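Local atomic coordinates of EVE domain-containing protein (Pseudomonas syringae pv. tomato str. DC3000, PDB entry 2EVE), a protein that is of unknown function but, as an EVE-domain protein related to the ASCH and PUA domains, may plausibly bind nucleic acid, a role still unproven. Residues A[24-30]-A[94-99]; A[56-62]-A[103-109]; A[45-49]-A[142-146]. One frame throughout, in Å; residues are numbered along the deposited sequence.

All three contacts belong to one EVE domain and share its mixed six-stranded sheet. Interaction 1 pairs the edge strand 23-26 with the start of strand 95-110; interaction 2 pairs the far part of 95-110 with strand 58-71; interaction 3 packs helix 139-149 on strand 46-51, the next neighbour of 58-71. The centres of interactions 2 and 3 are about 11 Å apart; that of interaction 1 is about 20 Å from interaction 2 and about 19 Å from interaction 3. Along the chain, interaction 2 lies within the span of interaction 3, while interaction 1 crosses both. Backbone bonds of F49 join interactions 2 and 3. F47 meets W26 and I99 on one face of the sheet, while F48 carries the helix on the other.

Interaction 1 (A[24-30]-A[94-99]); sequences ARWDGVR and WSALDI
The carbonyl oxygen of V29, 3.4 Å from CE3 of W94, accepts two hydrogen bonds, one from R30 NH1 and one from a water that also takes the N-H of S95. The arginine donor stands well above the V29 carbonyl plane, although the oxygen lies in the plane of the guanidinium. A second water links V29 N to S95 O, so two waters bridge the backbones where direct pairing has ceased. A bend at chi2 (-73°) folds R30 across W94: its CD sits over the five-membered ring, 3.3 Å from the centroid in a CH-pi contact, and its guanidinium lies flat on the indole at 7°, an off-centre cation-pi pair. D72 and Y82 hold the guanidinium from outside, and D84 takes the indole N-H. Farther along, the strands pair antiparallel; W26 N meets L97 O at 2.7 Å in a nearly straight bond, and A24 and I99 exchange two more. On the face shared by A24, W26, L97 and I99, I99 CD1 comes in at the edge of the W26 ring, 3.3 Å from CE3. R25, on the other face, turns back to D27, its NE 2.9 Å from OD2 in a salt bridge. Strand 23-26 thus borders the sheet beside 95-110; W26 and I99 rest on M6 of strand 3-8, while V29 and L97 pack against L38 of helix 32-40.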
ATOM      1  N   ALA A  24       6.712 -10.522  -2.250  1.00  8.59           N
ATOM      2  CA  ALA A  24       5.398 -10.979  -2.663  1.00  9.13           C
ATOM      3  C   ALA A  24       4.792 -10.056  -3.708  1.00  9.62           C
ATOM      4  O   ALA A  24       5.348  -9.003  -4.018  1.00  9.60           O
ATOM      5  CB  ALA A  24       4.482 -11.047  -1.444  1.00 10.46           C
ATOM      6  N   ARG A  25       3.644 -10.456  -4.245  1.00 10.07           N
ATOM      7  CA  ARG A  25       2.953  -9.651  -5.242  1.00  9.70           C
ATOM      8  C   ARG A  25       1.862  -8.817  -4.588  1.00 10.42           C
ATOM      9  O   ARG A  25       1.079  -9.318  -3.780  1.00 13.40           O
ATOM     10  CB  ARG A  25       2.317 -10.540  -6.315  1.00 10.52           C
ATOM     11  CG  ARG A  25       1.599  -9.758  -7.416  1.00 11.35           C
ATOM     12  CD  ARG A  25       0.998 -10.691  -8.454  1.00 11.86           C
ATOM     13  NE  ARG A  25      -0.093 -11.487  -7.899  1.00 11.79           N
ATOM     14  CZ  ARG A  25      -0.341 -12.745  -8.244  1.00 15.33           C
ATOM     15  NH1 ARG A  25       0.428 -13.352  -9.140  1.00 16.23           N
ATOM     16  NH2 ARG A  25      -1.362 -13.393  -7.701  1.00 17.23           N
ATOM     17  N   TRP A  26       1.825  -7.536  -4.936  1.00  8.18           N
ATOM     18  CA  TRP A  26       0.806  -6.632  -4.424  1.00  7.67           C
ATOM     19  C   TRP A  26      -0.185  -6.518  -5.569  1.00  7.73           C
ATOM     20  O   TRP A  26       0.160  -6.038  -6.644  1.00  9.32           O
ATOM     21  CB  TRP A  26       1.405  -5.259  -4.125  1.00  8.74           C
ATOM     22  CG  TRP A  26       0.541  -4.411  -3.236  1.00  8.31           C
ATOM     23  CD1 TRP A  26      -0.508  -3.617  -3.608  1.00  8.63           C
ATOM     24  CD2 TRP A  26       0.645  -4.301  -1.813  1.00  9.42           C
ATOM     25  NE1 TRP A  26      -1.068  -3.020  -2.494  1.00  8.58           N
ATOM     26  CE2 TRP A  26      -0.380  -3.428  -1.382  1.00  8.47           C
ATOM     27  CE3 TRP A  26       1.499  -4.866  -0.859  1.00  9.88           C
ATOM     28  CZ2 TRP A  26      -0.565  -3.101  -0.033  1.00  9.50           C
ATOM     29  CZ3 TRP A  26       1.317  -4.541   0.481  1.00 10.25           C
ATOM     30  CH2 TRP A  26       0.290  -3.669   0.879  1.00  8.40           C
ATOM     31  N   ASP A  27      -1.411  -6.972  -5.351  1.00  7.34           N
ATOM     32  CA  ASP A  27      -2.405  -6.916  -6.409  1.00  8.07           C
ATOM     33  C   ASP A  27      -3.753  -6.471  -5.881  1.00  8.34           C
ATOM     34  O   ASP A  27      -3.854  -6.002  -4.753  1.00  8.49           O
ATOM     35  CB  ASP A  27      -2.531  -8.293  -7.066  1.00  9.33           C
ATOM     36  CG  ASP A  27      -2.768  -9.401  -6.059  1.00 12.12           C
ATOM     37  OD1 ASP A  27      -3.598  -9.206  -5.148  1.00 12.11           O
ATOM     38  OD2 ASP A  27      -2.132 -10.472  -6.178  1.00 11.39           O
ATOM     39  N   GLY A  28      -4.785  -6.599  -6.709  1.00  6.70           N
ATOM     40  CA  GLY A  28      -6.120  -6.224  -6.276  1.00  7.11           C
ATOM     41  C   GLY A  28      -6.401  -4.742  -6.126  1.00  6.62           C
ATOM     42  O   GLY A  28      -7.374  -4.363  -5.463  1.00  6.68           O
ATOM     43  N   VAL A  29      -5.560  -3.895  -6.709  1.00  6.45           N
ATOM     44  CA  VAL A  29      -5.799  -2.458  -6.639  1.00  7.27           C
ATOM     45  C   VAL A  29      -6.757  -2.178  -7.792  1.00  7.97           C
ATOM     46  O   VAL A  29      -6.426  -2.404  -8.958  1.00  8.65           O
ATOM     47  CB  VAL A  29      -4.493  -1.664  -6.789  1.00  5.19           C
ATOM     48  CG1 VAL A  29      -4.787  -0.171  -6.782  1.00  5.84           C
ATOM     49  CG2 VAL A  29      -3.556  -2.017  -5.632  1.00  8.95           C
ATOM     50  N   ARG A  30      -7.953  -1.703  -7.453  1.00  7.82           N
ATOM     51  CA  ARG A  30      -8.993  -1.465  -8.447  1.00  7.26           C
ATOM     52  C   ARG A  30      -9.569  -0.058  -8.449  1.00  8.70           C
ATOM     53  O   ARG A  30     -10.771   0.133  -8.622  1.00  8.96           O
ATOM     54  CB  ARG A  30     -10.116  -2.484  -8.237  1.00  8.26           C
ATOM     55  CG  ARG A  30      -9.663  -3.931  -8.431  1.00  8.84           C
ATOM     56  CD  ARG A  30      -9.423  -4.235  -9.906  1.00  5.85           C
ATOM     57  NE  ARG A  30      -9.018  -5.619 -10.153  1.00  8.77           N
ATOM     58  CZ  ARG A  30      -7.770  -6.069 -10.056  1.00  9.09           C
ATOM     59  NH1 ARG A  30      -6.787  -5.247  -9.715  1.00  9.30           N
ATOM     60  NH2 ARG A  30      -7.502  -7.342 -10.321  1.00  9.48           N
ATOM     61  N   TRP A  94      -5.661  -3.167 -15.147  1.00 10.10           N
ATOM     62  CA  TRP A  94      -5.026  -3.144 -13.836  1.00  9.19           C
ATOM     63  C   TRP A  94      -3.575  -3.591 -13.776  1.00  8.62           C
ATOM     64  O   TRP A  94      -3.121  -4.401 -14.585  1.00  9.04           O
ATOM     65  CB  TRP A  94      -5.866  -3.973 -12.868  1.00  9.71           C
ATOM     66  CG  TRP A  94      -7.298  -3.557 -12.885  1.00  8.23           C
ATOM     67  CD1 TRP A  94      -8.366  -4.296 -13.309  1.00  9.12           C
ATOM     68  CD2 TRP A  94      -7.821  -2.287 -12.484  1.00  8.77           C
ATOM     69  NE1 TRP A  94      -9.525  -3.561 -13.197  1.00  9.20           N
ATOM     70  CE2 TRP A  94      -9.217  -2.323 -12.697  1.00  9.37           C
ATOM     71  CE3 TRP A  94      -7.242  -1.117 -11.971  1.00  8.33           C
ATOM     72  CZ2 TRP A  94     -10.047  -1.236 -12.406  1.00  9.73           C
ATOM     73  CZ3 TRP A  94      -8.069  -0.032 -11.683  1.00 10.74           C
ATOM     74  CH2 TRP A  94      -9.457  -0.100 -11.904  1.00 10.05           C
ATOM     75  N   SER A  95      -2.862  -3.064 -12.786  1.00  8.65           N
ATOM     76  CA  SER A  95      -1.449  -3.372 -12.598  1.00  7.83           C
ATOM     77  C   SER A  95      -1.117  -3.814 -11.184  1.00  7.36           C
ATOM     78  O   SER A  95      -1.676  -3.314 -10.209  1.00  9.06           O
ATOM     79  CB  SER A  95      -0.599  -2.142 -12.930  1.00  8.24           C
ATOM     80  OG  SER A  95      -0.823  -1.701 -14.256  1.00  9.93           O
ATOM     81  N   ALA A  96      -0.190  -4.760 -11.088  1.00  8.14           N
ATOM     82  CA  ALA A  96       0.280  -5.262  -9.810  1.00  7.62           C
ATOM     83  C   ALA A  96       1.779  -5.018  -9.828  1.00  8.84           C
ATOM     84  O   ALA A  96       2.327  -4.553 -10.826  1.00  9.31           O
ATOM     85  CB  ALA A  96       0.000  -6.754  -9.693  1.00  8.50           C
ATOM     86  N   LEU A  97       2.443  -5.312  -8.721  1.00 10.22           N
ATOM     87  CA  LEU A  97       3.885  -5.164  -8.670  1.00 10.96           C
ATOM     88  C   LEU A  97       4.409  -6.028  -7.544  1.00 12.43           C
ATOM     89  O   LEU A  97       3.635  -6.522  -6.730  1.00 12.55           O
ATOM     90  CB  LEU A  97       4.282  -3.691  -8.488  1.00 16.78           C
ATOM     91  CG  LEU A  97       3.641  -2.819  -7.404  1.00 17.52           C
ATOM     92  CD1 LEU A  97       4.047  -3.299  -6.023  1.00 23.01           C
ATOM     93  CD2 LEU A  97       4.092  -1.381  -7.624  1.00 20.52           C
ATOM     94  N   ASP A  98       5.716  -6.248  -7.517  1.00  9.97           N
ATOM     95  CA  ASP A  98       6.291  -7.067  -6.464  1.00 10.04           C
ATOM     96  C   ASP A  98       6.930  -6.185  -5.409  1.00 10.08           C
ATOM     97  O   ASP A  98       7.598  -5.199  -5.729  1.00 10.22           O
ATOM     98  CB  ASP A  98       7.341  -8.029  -7.025  1.00 11.39           C
ATOM     99  CG  ASP A  98       6.770  -8.994  -8.046  1.00 14.06           C
ATOM    100  OD1 ASP A  98       5.579  -9.359  -7.938  1.00 17.70           O
ATOM    101  OD2 ASP A  98       7.526  -9.398  -8.954  1.00 18.02           O
ATOM    102  N   ILE A  99       6.719  -6.548  -4.148  1.00  9.84           N
ATOM    103  CA  ILE A  99       7.268  -5.797  -3.029  1.00 10.17           C
ATOM    104  C   ILE A  99       8.129  -6.681  -2.135  1.00 10.46           C
ATOM    105  O   ILE A  99       8.044  -7.908  -2.182  1.00 10.72           O
ATOM    106  CB  ILE A  99       6.157  -5.193  -2.154  1.00 10.99           C
ATOM    107  CG1 ILE A  99       5.308  -6.311  -1.543  1.00 16.86           C
ATOM    108  CG2 ILE A  99       5.288  -4.258  -2.989  1.00 12.43           C
ATOM    109  CD1 ILE A  99       4.613  -5.918  -0.265  1.00 19.69           C
TER
HETATM  110  O   HOH W   1      -4.075  -1.672 -10.372  1.00  7.80           O
HETATM  111  O   HOH W   2      -3.252  -4.547  -8.419  1.00  8.55           O

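Interaction 2 (A[56-62]-A[103-109]); sequences EPGIAGI and DIFKNVL
F105 turns its CG away from its own carbonyl carbon (chi1 -64°), and a chi2 of -7° turns one face of the ring to the backbone of G61, whose CA stands over the ring centre at 3.9 Å in a CH-pi contact. In I59 the CG2 branch points opposite the backbone N and runs alongside the phenylalanine, reaching CE2 of F105 at 3.6 Å. I62 crosses the same ring obliquely, with CG1 near CE1 and CZ, so that I59, G61 and I62 of the facing strand all contact the ring, G61 over its face. V108 sends CG1 into the backbone, 3.5 Å from I59 O, and its CG2 lies against the CB of A60, 4.0 Å away. E56, extended, slides past V108 in the opposite direction; two waters on its OE1 reach V108 N and V108 O.

The backbone pairing is antiparallel but interrupted. I62 and D103 exchange two hydrogen bonds, the one from I62 N to D103 O being 2.8 Å long, and I59 and L109 exchange two more. Between them F105 N donates to A60 O, which also receives a water shared with F105 O, just where segment 103-109 turns a corner at K106 and N107. D103 extends its carboxylate to R149 of helix 139-149 in a salt bridge. On the other side of strand 58-71, A60 and G61 both face F49 of strand 46-51: a classic beta bulge, here interrupting a long strand of the PUA-related EVE fold.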
ATOM      1  N   GLU A  56      -7.099  -2.810  14.723  1.00 22.73           N
ATOM      2  CA  GLU A  56      -6.071  -1.812  14.992  1.00 23.01           C
ATOM      3  C   GLU A  56      -5.500  -1.254  13.692  1.00 21.94           C
ATOM      4  O   GLU A  56      -4.365  -1.554  13.321  1.00 23.16           O
ATOM      5  CB  GLU A  56      -4.949  -2.427  15.834  1.00 24.59           C
ATOM      6  CG  GLU A  56      -3.977  -1.410  16.406  1.00 28.48           C
ATOM      7  CD  GLU A  56      -2.890  -2.049  17.247  1.00 30.86           C
ATOM      8  OE1 GLU A  56      -2.099  -1.302  17.859  1.00 34.10           O
ATOM      9  OE2 GLU A  56      -2.822  -3.295  17.295  1.00 33.16           O
ATOM     10  N   PRO A  57      -6.284  -0.427  12.983  1.00 20.02           N
ATOM     11  CA  PRO A  57      -5.848   0.170  11.717  1.00 19.08           C
ATOM     12  C   PRO A  57      -4.715   1.172  11.885  1.00 18.06           C
ATOM     13  O   PRO A  57      -4.661   1.905  12.871  1.00 18.51           O
ATOM     14  CB  PRO A  57      -7.124   0.824  11.193  1.00 20.02           C
ATOM     15  CG  PRO A  57      -7.803   1.257  12.460  1.00 21.52           C
ATOM     16  CD  PRO A  57      -7.637   0.037  13.338  1.00 21.61           C
ATOM     17  N   GLY A  58      -3.808   1.205  10.917  1.00 14.53           N
ATOM     18  CA  GLY A  58      -2.698   2.132  11.001  1.00 12.10           C
ATOM     19  C   GLY A  58      -1.467   1.601  10.307  1.00 12.14           C
ATOM     20  O   GLY A  58      -1.483   0.503   9.754  1.00 11.07           O
ATOM     21  N   ILE A  59      -0.395   2.382  10.332  1.00 11.49           N
ATOM     22  CA  ILE A  59       0.849   1.968   9.698  1.00 11.59           C
ATOM     23  C   ILE A  59       1.506   0.885  10.548  1.00 11.77           C
ATOM     24  O   ILE A  59       1.841   1.107  11.711  1.00 11.32           O
ATOM     25  CB  ILE A  59       1.784   3.170   9.527  1.00 10.62           C
ATOM     26  CG1 ILE A  59       1.118   4.185   8.590  1.00 10.72           C
ATOM     27  CG2 ILE A  59       3.126   2.721   8.971  1.00 11.24           C
ATOM     28  CD1 ILE A  59       1.873   5.476   8.419  1.00 10.10           C
ATOM     29  N   ALA A  60       1.692  -0.288   9.948  1.00 10.46           N
ATOM     30  CA  ALA A  60       2.256  -1.436  10.652  1.00 11.03           C
ATOM     31  C   ALA A  60       3.702  -1.771  10.318  1.00 11.26           C
ATOM     32  O   ALA A  60       4.327  -2.585  11.005  1.00 11.84           O
ATOM     33  CB  ALA A  60       1.385  -2.654  10.403  1.00 11.66           C
ATOM     34  N   GLY A  61       4.232  -1.158   9.268  1.00 11.18           N
ATOM     35  CA  GLY A  61       5.602  -1.431   8.886  1.00 10.41           C
ATOM     36  C   GLY A  61       6.010  -0.747   7.601  1.00 11.27           C
ATOM     37  O   GLY A  61       5.332   0.166   7.120  1.00 11.60           O
ATOM     38  N   ILE A  62       7.122  -1.209   7.041  1.00  9.74           N
ATOM     39  CA  ILE A  62       7.679  -0.649   5.819  1.00  9.80           C
ATOM     40  C   ILE A  62       8.022  -1.741   4.810  1.00 10.63           C
ATOM     41  O   ILE A  62       8.488  -2.820   5.177  1.00 10.12           O
ATOM     42  CB  ILE A  62       8.965   0.141   6.134  1.00 10.53           C
ATOM     43  CG1 ILE A  62       8.653   1.245   7.143  1.00 10.85           C
ATOM     44  CG2 ILE A  62       9.554   0.721   4.858  1.00  8.86           C
ATOM     45  CD1 ILE A  62       9.892   1.980   7.638  1.00 11.86           C
ATOM     46  N   ASP A 103      10.705  -3.479   7.169  1.00 12.06           N
ATOM     47  CA  ASP A 103      10.638  -3.433   8.625  1.00 13.28           C
ATOM     48  C   ASP A 103       9.224  -3.614   9.159  1.00 12.31           C
ATOM     49  O   ASP A 103       8.240  -3.363   8.462  1.00 12.76           O
ATOM     50  CB  ASP A 103      11.233  -2.104   9.120  1.00 14.54           C
ATOM     51  CG  ASP A 103      11.528  -2.105  10.613  1.00 19.77           C
ATOM     52  OD1 ASP A 103      11.780  -3.188  11.182  1.00 22.77           O
ATOM     53  OD2 ASP A 103      11.528  -1.011  11.217  1.00 22.49           O
ATOM     54  N   ILE A 104       9.128  -4.082  10.399  1.00 12.60           N
ATOM     55  CA  ILE A 104       7.837  -4.275  11.034  1.00 13.01           C
ATOM     56  C   ILE A 104       7.869  -3.525  12.361  1.00 15.32           C
ATOM     57  O   ILE A 104       8.838  -3.619  13.117  1.00 16.00           O
ATOM     58  CB  ILE A 104       7.533  -5.778  11.259  1.00 14.33           C
ATOM     59  CG1 ILE A 104       6.178  -5.934  11.945  1.00 15.28           C
ATOM     60  CG2 ILE A 104       8.658  -6.431  12.052  1.00 15.49           C
ATOM     61  CD1 ILE A 104       5.718  -7.369  12.078  1.00 17.32           C
ATOM     62  N   PHE A 105       6.821  -2.755  12.623  1.00 15.05           N
ATOM     63  CA  PHE A 105       6.737  -1.968  13.845  1.00 16.46           C
ATOM     64  C   PHE A 105       6.269  -2.805  15.030  1.00 18.59           C
ATOM     65  O   PHE A 105       5.416  -3.682  14.890  1.00 18.08           O
ATOM     66  CB  PHE A 105       5.773  -0.789  13.653  1.00 15.77           C
ATOM     67  CG  PHE A 105       6.211   0.213  12.609  1.00 14.91           C
ATOM     68  CD1 PHE A 105       7.460   0.128  12.001  1.00 15.70           C
ATOM     69  CD2 PHE A 105       5.368   1.263  12.251  1.00 16.73           C
ATOM     70  CE1 PHE A 105       7.864   1.076  11.056  1.00 17.74           C
ATOM     71  CE2 PHE A 105       5.762   2.214  11.310  1.00 17.85           C
ATOM     72  CZ  PHE A 105       7.011   2.120  10.711  1.00 16.61           C
ATOM     73  N   LYS A 106       6.835  -2.530  16.199  1.00 21.57           N
ATOM     74  CA  LYS A 106       6.449  -3.242  17.408  1.00 24.10           C
ATOM     75  C   LYS A 106       5.034  -2.796  17.754  1.00 23.11           C
ATOM     76  O   LYS A 106       4.221  -3.576  18.249  1.00 25.12           O
ATOM     77  CB  LYS A 106       7.397  -2.896  18.559  1.00 26.91           C
ATOM     78  CG  LYS A 106       7.055  -3.590  19.874  1.00 31.69           C
ATOM     79  CD  LYS A 106       7.964  -3.137  21.013  1.00 34.53           C
ATOM     80  CE  LYS A 106       9.418  -3.520  20.770  1.00 37.22           C
ATOM     81  NZ  LYS A 106      10.300  -3.109  21.903  1.00 38.16           N
ATOM     82  N   ASN A 107       4.749  -1.529  17.476  1.00 21.99           N
ATOM     83  CA  ASN A 107       3.441  -0.956  17.747  1.00 22.06           C
ATOM     84  C   ASN A 107       2.910  -0.231  16.514  1.00 20.95           C
ATOM     85  O   ASN A 107       3.596   0.603  15.925  1.00 20.99           O
ATOM     86  CB  ASN A 107       3.536   0.018  18.924  1.00 23.08           C
ATOM     87  CG  ASN A 107       3.884  -0.676  20.229  1.00 23.84           C
ATOM     88  OD1 ASN A 107       3.108  -1.480  20.742  1.00 25.65           O
ATOM     89  ND2 ASN A 107       5.060  -0.372  20.767  1.00 26.09           N
ATOM     90  N   VAL A 108       1.687  -0.562  16.120  1.00 19.50           N
ATOM     91  CA  VAL A 108       1.075   0.064  14.959  1.00 18.53           C
ATOM     92  C   VAL A 108       0.804   1.544  15.230  1.00 17.82           C
ATOM     93  O   VAL A 108       0.447   1.924  16.347  1.00 16.81           O
ATOM     94  CB  VAL A 108      -0.257  -0.644  14.594  1.00 18.76           C
ATOM     95  CG1 VAL A 108      -0.981   0.125  13.500  1.00 17.48           C
ATOM     96  CG2 VAL A 108       0.024  -2.071  14.133  1.00 18.67           C
ATOM     97  N   LEU A 109       1.006   2.380  14.214  1.00 16.30           N
ATOM     98  CA  LEU A 109       0.746   3.813  14.337  1.00 16.20           C
ATOM     99  C   LEU A 109      -0.698   4.013  13.900  1.00 15.90           C
ATOM    100  O   LEU A 109      -0.993   4.081  12.706  1.00 15.67           O
ATOM    101  CB  LEU A 109       1.689   4.619  13.439  1.00 17.79           C
ATOM    102  CG  LEU A 109       3.169   4.604  13.831  1.00 17.49           C
ATOM    103  CD1 LEU A 109       3.985   5.381  12.805  1.00 19.32           C
ATOM    104  CD2 LEU A 109       3.337   5.219  15.216  1.00 20.00           C
TER
HETATM  105  O   HOH W   3       0.250  -2.477  17.734  1.00 22.35           O
HETATM  106  O   HOH W   4      -0.119   0.705  18.715  1.00 37.41           O
HETATM  107  O   HOH W   5       3.251  -3.946  13.131  1.00 19.12           O

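Interaction 3 (A[45-49]-A[142-146]); sequences DEFFF and WAAIL
F48 sets out from CB with CG turned away from its carbonyl carbon (chi1 -76°), which carries the ring between W142 and I145 of the helix. CG already lies 3.7 Å from W142 CZ3. F48 CD1 lies over W142 CH2 and CZ3, both at 3.9 Å, and CD2 has W142 CZ3 and CE3 on one face and I145 CD1 on the other. F48 CE1 has L146 CD2 near the ring plane at 4.2 Å. At F48 CE2 the packing is tight, W142 CE3 being 3.2 Å and I145 CD1 3.4 Å away. The tip atom, F48 CZ, is close to W142 CE3 and 3.5 Å from I145 CG2. The F48 ring and the six-membered ring of W142 form an offset stack, planes 13° apart, and I145 CG2 makes a CH-pi contact with the opposite face. W142, its CG anti to the backbone N, meets E46 CB obliquely and packs the edge of its ring on the strand backbone, CH2 3.7 Å from F47 C; the side chains meet through carbon alone. The axes of the short segments 142-146 and 46-49 lie at 46° to each other. Where helix 139-149 covers strand 46-51, Y3 of strand 3-8 stacks on W142, and I59 and I62 of strand 58-71 border F48 on the sheet.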
ATOM      1  N   ASP A  45      11.964   2.179  -4.253  1.00  9.95           N
ATOM      2  CA  ASP A  45      11.068   3.070  -3.522  1.00  9.44           C
ATOM      3  C   ASP A  45      10.579   2.312  -2.297  1.00  9.55           C
ATOM      4  O   ASP A  45      10.487   1.084  -2.314  1.00 10.04           O
ATOM      5  CB  ASP A  45       9.854   3.461  -4.371  1.00  9.21           C
ATOM      6  CG  ASP A  45      10.179   4.496  -5.436  1.00 11.93           C
ATOM      7  OD1 ASP A  45      11.333   4.971  -5.500  1.00 11.11           O
ATOM      8  OD2 ASP A  45       9.264   4.831  -6.212  1.00  9.57           O
ATOM      9  N   GLU A  46      10.275   3.037  -1.230  1.00  9.36           N
ATOM     10  CA  GLU A  46       9.782   2.406  -0.014  1.00  9.71           C
ATOM     11  C   GLU A  46       8.359   2.863   0.249  1.00  9.69           C
ATOM     12  O   GLU A  46       7.948   3.923  -0.221  1.00  9.35           O
ATOM     13  CB  GLU A  46      10.678   2.765   1.171  1.00 11.01           C
ATOM     14  CG  GLU A  46      12.053   2.129   1.095  1.00 14.27           C
ATOM     15  CD  GLU A  46      12.997   2.659   2.156  1.00 18.75           C
ATOM     16  OE1 GLU A  46      13.330   3.862   2.108  1.00 22.97           O
ATOM     17  OE2 GLU A  46      13.407   1.872   3.032  1.00 20.63           O
ATOM     18  N   PHE A  47       7.605   2.064   0.994  1.00  8.91           N
ATOM     19  CA  PHE A  47       6.228   2.426   1.301  1.00  7.99           C
ATOM     20  C   PHE A  47       5.811   1.970   2.680  1.00 10.58           C
ATOM     21  O   PHE A  47       6.322   0.977   3.204  1.00  9.85           O
ATOM     22  CB  PHE A  47       5.270   1.816   0.265  1.00  8.32           C
ATOM     23  CG  PHE A  47       5.133   0.316   0.363  1.00  8.19           C
ATOM     24  CD1 PHE A  47       4.139  -0.263   1.150  1.00  8.62           C
ATOM     25  CD2 PHE A  47       5.996  -0.518  -0.340  1.00  9.18           C
ATOM     26  CE1 PHE A  47       4.012  -1.653   1.235  1.00  9.64           C
ATOM     27  CE2 PHE A  47       5.879  -1.906  -0.261  1.00  9.58           C
ATOM     28  CZ  PHE A  47       4.887  -2.473   0.522  1.00  8.22           C
ATOM     29  N   PHE A  48       4.887   2.716   3.274  1.00  7.59           N
ATOM     30  CA  PHE A  48       4.355   2.343   4.572  1.00  8.53           C
ATOM     31  C   PHE A  48       3.257   1.324   4.326  1.00  8.20           C
ATOM     32  O   PHE A  48       2.389   1.525   3.475  1.00  8.18           O
ATOM     33  CB  PHE A  48       3.773   3.555   5.299  1.00  8.54           C
ATOM     34  CG  PHE A  48       4.809   4.459   5.881  1.00 11.13           C
ATOM     35  CD1 PHE A  48       5.842   3.940   6.656  1.00 10.08           C
ATOM     36  CD2 PHE A  48       4.758   5.829   5.660  1.00 11.10           C
ATOM     37  CE1 PHE A  48       6.808   4.775   7.203  1.00  9.76           C
ATOM     38  CE2 PHE A  48       5.720   6.672   6.203  1.00 13.22           C
ATOM     39  CZ  PHE A  48       6.749   6.145   6.976  1.00 11.56           C
ATOM     40  N   PHE A  49       3.322   0.221   5.063  1.00  8.01           N
ATOM     41  CA  PHE A  49       2.346  -0.861   4.963  1.00  9.01           C
ATOM     42  C   PHE A  49       1.239  -0.520   5.964  1.00  9.54           C
ATOM     43  O   PHE A  49       1.421  -0.639   7.176  1.00 10.56           O
ATOM     44  CB  PHE A  49       3.029  -2.188   5.335  1.00  9.35           C
ATOM     45  CG  PHE A  49       2.267  -3.429   4.922  1.00  6.74           C
ATOM     46  CD1 PHE A  49       0.955  -3.646   5.336  1.00  9.70           C
ATOM     47  CD2 PHE A  49       2.900  -4.413   4.161  1.00  7.43           C
ATOM     48  CE1 PHE A  49       0.281  -4.833   4.996  1.00  9.46           C
ATOM     49  CE2 PHE A  49       2.241  -5.592   3.821  1.00  7.29           C
ATOM     50  CZ  PHE A  49       0.930  -5.807   4.236  1.00  8.84           C
ATOM     51  N   TRP A 142       7.313  11.380   5.464  1.00 10.90           N
ATOM     52  CA  TRP A 142       7.987  10.126   5.767  1.00 10.48           C
ATOM     53  C   TRP A 142       8.834  10.267   7.031  1.00 10.39           C
ATOM     54  O   TRP A 142       8.749   9.442   7.939  1.00 11.11           O
ATOM     55  CB  TRP A 142       8.861   9.701   4.581  1.00 11.20           C
ATOM     56  CG  TRP A 142       9.491   8.342   4.737  1.00 11.55           C
ATOM     57  CD1 TRP A 142      10.692   8.053   5.322  1.00 11.62           C
ATOM     58  CD2 TRP A 142       8.932   7.085   4.330  1.00  9.76           C
ATOM     59  NE1 TRP A 142      10.912   6.695   5.307  1.00 11.22           N
ATOM     60  CE2 TRP A 142       9.848   6.078   4.705  1.00 11.47           C
ATOM     61  CE3 TRP A 142       7.742   6.712   3.689  1.00  9.42           C
ATOM     62  CZ2 TRP A 142       9.613   4.720   4.456  1.00 10.09           C
ATOM     63  CZ3 TRP A 142       7.507   5.361   3.442  1.00 10.96           C
ATOM     64  CH2 TRP A 142       8.442   4.382   3.827  1.00  9.93           C
ATOM     65  N   ALA A 143       9.643  11.319   7.088  1.00 11.86           N
ATOM     66  CA  ALA A 143      10.494  11.558   8.247  1.00 13.42           C
ATOM     67  C   ALA A 143       9.653  11.765   9.501  1.00 12.41           C
ATOM     68  O   ALA A 143      10.012  11.302  10.583  1.00 14.72           O
ATOM     69  CB  ALA A 143      11.379  12.776   8.004  1.00 14.84           C
ATOM     70  N   ALA A 144       8.527  12.460   9.356  1.00 13.70           N
ATOM     71  CA  ALA A 144       7.649  12.720  10.489  1.00 12.34           C
ATOM     72  C   ALA A 144       7.081  11.426  11.057  1.00 13.70           C
ATOM     73  O   ALA A 144       6.996  11.255  12.273  1.00 13.86           O
ATOM     74  CB  ALA A 144       6.514  13.650  10.071  1.00 12.34           C
ATOM     75  N   ILE A 145       6.689  10.514  10.175  1.00 11.83           N
ATOM     76  CA  ILE A 145       6.132   9.247  10.621  1.00 12.32           C
ATOM     77  C   ILE A 145       7.206   8.376  11.270  1.00 12.03           C
ATOM     78  O   ILE A 145       6.954   7.729  12.286  1.00 12.95           O
ATOM     79  CB  ILE A 145       5.449   8.507   9.448  1.00 12.22           C
ATOM     80  CG1 ILE A 145       4.193   9.282   9.038  1.00 13.66           C
ATOM     81  CG2 ILE A 145       5.082   7.086   9.855  1.00 12.73           C
ATOM     82  CD1 ILE A 145       3.557   8.822   7.752  1.00 13.50           C
ATOM     83  N   LEU A 146       8.410   8.370  10.705  1.00 13.21           N
ATOM     84  CA  LEU A 146       9.486   7.579  11.291  1.00 13.86           C
ATOM     85  C   LEU A 146       9.781   8.084  12.704  1.00 15.55           C
ATOM     86  O   LEU A 146      10.042   7.294  13.611  1.00 16.78           O
ATOM     87  CB  LEU A 146      10.758   7.657  10.442  1.00 14.92           C
ATOM     88  CG  LEU A 146      10.762   6.961   9.079  1.00 14.89           C
ATOM     89  CD1 LEU A 146      12.149   7.079   8.466  1.00 15.37           C
ATOM     90  CD2 LEU A 146      10.373   5.494   9.229  1.00 14.31           C
TER